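Local coordinates for ferritin like protein (Caulobacter vibrioides, PDB 3HL1) that is of unknown function but belongs to the ferritin-like family, consistent with a metal-binding role, at residues A[236-239]-A[240-243]. Numbering follows the deposited sequence.
Sequences RFDF and IRRM
D238 holds two arginines of the next helical turn, one on each carboxylate oxygen. R241 comes side-on: NH2 lies 2.7 Å from OD1 of D238, on that oxygen's syn side, and NE bonds the same atom nearly along its C-O direction. Its guanidinium is almost coplanar with the carboxylate, 15° apart; the bend of its chain at chi3 (63°) turns the group back onto the acid. R242 instead stands its guanidinium perpendicular to the carboxylate and brings NE to OD2 of D238 at 2.9 Å, from above the carboxylate plane but along a nearly straight N-H (170°). NH2 of R241 lies 3.3 Å above the guanidinium plane of R242, displaced toward its rim; the carboxylate between the two positive groups probably offsets their closeness. These i to i+3 and i to i+4 salt bridges lie along the C-terminal part of helix 233-242 in this ferritin-like, largely helical chain, alongside main-chain bonds such as R241 N to F237 O. Around the helix from the acid, the selenium of M243 sits 5.2 Å from the ring centroid of F239, obliquely to the ring, whose other neighbours include W231, edge-to-face, and L46 of helix 42-67. On the buried side, CD1 of I240 reaches the edge of the F237 ring, 4.3 Å from its CD1, while that phenyl packs against Y29 and helix 112-121.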
ATOM      1  N   ARG A 236      -9.911   1.080 -12.012  1.00 40.50           N
ATOM      2  CA  ARG A 236     -10.887   1.612 -11.046  1.00 42.19           C
ATOM      3  C   ARG A 236     -10.749   3.114 -10.829  1.00 40.34           C
ATOM      4  O   ARG A 236     -11.731   3.857 -10.850  1.00 41.45           O
ATOM      5  CB  ARG A 236     -10.657   0.988  -9.654  1.00 45.36           C
ATOM      6  CG  ARG A 236     -11.068  -0.439  -9.459  1.00 55.86           C
ATOM      7  CD  ARG A 236     -10.645  -0.816  -8.037  1.00 64.77           C
ATOM      8  NE  ARG A 236     -10.664  -2.253  -7.819  1.00 66.08           N
ATOM      9  CZ  ARG A 236     -11.580  -2.903  -7.117  1.00 72.12           C
ATOM     10  NH1 ARG A 236     -12.579  -2.262  -6.516  1.00 74.79           N
ATOM     11  NH2 ARG A 236     -11.482  -4.219  -7.007  1.00 79.30           N
ATOM     12  N   PHE A 237      -9.509   3.541 -10.561  1.00 37.67           N
ATOM     13  CA  PHE A 237      -9.200   4.926 -10.224  1.00 37.44           C
ATOM     14  C   PHE A 237      -9.287   5.838 -11.431  1.00 36.45           C
ATOM     15  O   PHE A 237      -9.746   6.950 -11.305  1.00 36.06           O
ATOM     16  CB  PHE A 237      -7.826   5.056  -9.518  1.00 34.85           C
ATOM     17  CG  PHE A 237      -7.712   4.240  -8.206  1.00 37.40           C
ATOM     18  CD1 PHE A 237      -8.842   3.898  -7.458  1.00 38.27           C
ATOM     19  CD2 PHE A 237      -6.449   3.832  -7.721  1.00 34.56           C
ATOM     20  CE1 PHE A 237      -8.722   3.159  -6.278  1.00 41.40           C
ATOM     21  CE2 PHE A 237      -6.336   3.091  -6.565  1.00 37.31           C
ATOM     22  CZ  PHE A 237      -7.459   2.761  -5.830  1.00 36.20           C
ATOM     23  N   ASP A 238      -8.874   5.349 -12.598  1.00 37.15           N
ATOM     24  CA  ASP A 238      -9.044   6.104 -13.840  1.00 39.14           C
ATOM     25  C   ASP A 238     -10.540   6.295 -14.140  1.00 37.16           C
ATOM     26  O   ASP A 238     -10.962   7.334 -14.613  1.00 37.29           O
ATOM     27  CB  ASP A 238      -8.307   5.399 -14.969  1.00 41.66           C
ATOM     28  CG  ASP A 238      -8.253   6.229 -16.246  1.00 50.31           C
ATOM     29  OD1 ASP A 238      -7.829   7.408 -16.195  1.00 44.45           O
ATOM     30  OD2 ASP A 238      -8.652   5.677 -17.289  1.00 58.09           O
ATOM     31  N   PHE A 239     -11.346   5.293 -13.824  1.00 36.84           N
ATOM     32  CA  PHE A 239     -12.795   5.404 -13.941  1.00 39.36           C
ATOM     33  C   PHE A 239     -13.337   6.561 -13.108  1.00 38.88           C
ATOM     34  O   PHE A 239     -14.089   7.396 -13.603  1.00 37.60           O
ATOM     35  CB  PHE A 239     -13.453   4.095 -13.527  1.00 39.09           C
ATOM     36  CG  PHE A 239     -14.949   4.153 -13.509  1.00 40.95           C
ATOM     37  CD1 PHE A 239     -15.685   3.906 -14.680  1.00 49.77           C
ATOM     38  CD2 PHE A 239     -15.631   4.418 -12.330  1.00 47.11           C
ATOM     39  CE1 PHE A 239     -17.096   3.952 -14.677  1.00 48.42           C
ATOM     40  CE2 PHE A 239     -17.034   4.472 -12.317  1.00 49.70           C
ATOM     41  CZ  PHE A 239     -17.763   4.223 -13.501  1.00 43.92           C
ATOM     42  N   ILE A 240     -12.915   6.627 -11.846  1.00 37.97           N
ATOM     43  CA  ILE A 240     -13.363   7.679 -10.945  1.00 38.32           C
ATOM     44  C   ILE A 240     -12.895   9.019 -11.476  1.00 39.06           C
ATOM     45  O   ILE A 240     -13.663   9.978 -11.484  1.00 40.10           O
ATOM     46  CB  ILE A 240     -12.859   7.465  -9.480  1.00 35.30           C
ATOM     47  CG1 ILE A 240     -13.499   6.210  -8.868  1.00 36.88           C
ATOM     48  CG2 ILE A 240     -13.159   8.682  -8.613  1.00 38.24           C
ATOM     49  CD1 ILE A 240     -12.785   5.674  -7.608  1.00 34.95           C
ATOM     50  N   ARG A 241     -11.644   9.077 -11.936  1.00 38.41           N
ATOM     51  CA  ARG A 241     -11.067  10.326 -12.456  1.00 38.49           C
ATOM     52  C   ARG A 241     -11.905  10.930 -13.585  1.00 41.53           C
ATOM     53  O   ARG A 241     -12.002  12.157 -13.701  1.00 40.78           O
ATOM     54  CB  ARG A 241      -9.641  10.098 -12.957  1.00 34.48           C
ATOM     55  CG  ARG A 241      -8.860  11.363 -13.301  1.00 35.92           C
ATOM     56  CD  ARG A 241      -7.477  10.955 -13.828  1.00 39.58           C
ATOM     57  NE  ARG A 241      -7.576  10.172 -15.079  1.00 51.44           N
ATOM     58  CZ  ARG A 241      -7.494  10.667 -16.330  1.00 52.12           C
ATOM     59  NH1 ARG A 241      -7.280  11.965 -16.555  1.00 42.95           N
ATOM     60  NH2 ARG A 241      -7.602   9.859 -17.387  1.00 50.06           N
ATOM     61  N   ARG A 242     -12.506  10.046 -14.386  1.00 45.50           N
ATOM     62  CA  ARG A 242     -13.312  10.403 -15.562  1.00 47.04           C
ATOM     63  C   ARG A 242     -14.792  10.669 -15.319  1.00 47.94           C
ATOM     64  O   ARG A 242     -15.452  11.141 -16.221  1.00 48.51           O
ATOM     65  CB  ARG A 242     -13.206   9.305 -16.616  1.00 47.70           C
ATOM     66  CG  ARG A 242     -11.814   9.104 -17.166  1.00 53.26           C
ATOM     67  CD  ARG A 242     -11.763   7.825 -18.004  1.00 63.37           C
ATOM     68  NE  ARG A 242     -10.423   7.550 -18.515  1.00 65.75           N
ATOM     69  CZ  ARG A 242      -9.853   8.182 -19.544  1.00 68.26           C
ATOM     70  NH1 ARG A 242     -10.502   9.127 -20.224  1.00 69.07           N
ATOM     71  NH2 ARG A 242      -8.618   7.848 -19.913  1.00 68.33           N
HETATM   72  N   MSE A 243     -15.312  10.403 -14.127  1.00 47.81           N
HETATM   73  CA  MSE A 243     -16.739  10.601 -13.864  1.00 48.87           C
HETATM   74  C   MSE A 243     -17.188  12.047 -13.970  1.00 48.74           C
HETATM   75  O   MSE A 243     -16.459  12.949 -13.556  1.00 47.65           O
HETATM   76  CB  MSE A 243     -17.100  10.156 -12.465  1.00 48.67           C
HETATM   77  CG  MSE A 243     -16.968   8.687 -12.245  1.00 51.20           C
HETATM   78 SE   MSE A 243     -17.331   8.255 -10.353  0.75 47.89          SE
HETATM   79  CE  MSE A 243     -16.876   9.903  -9.502  1.00 46.74           C
TER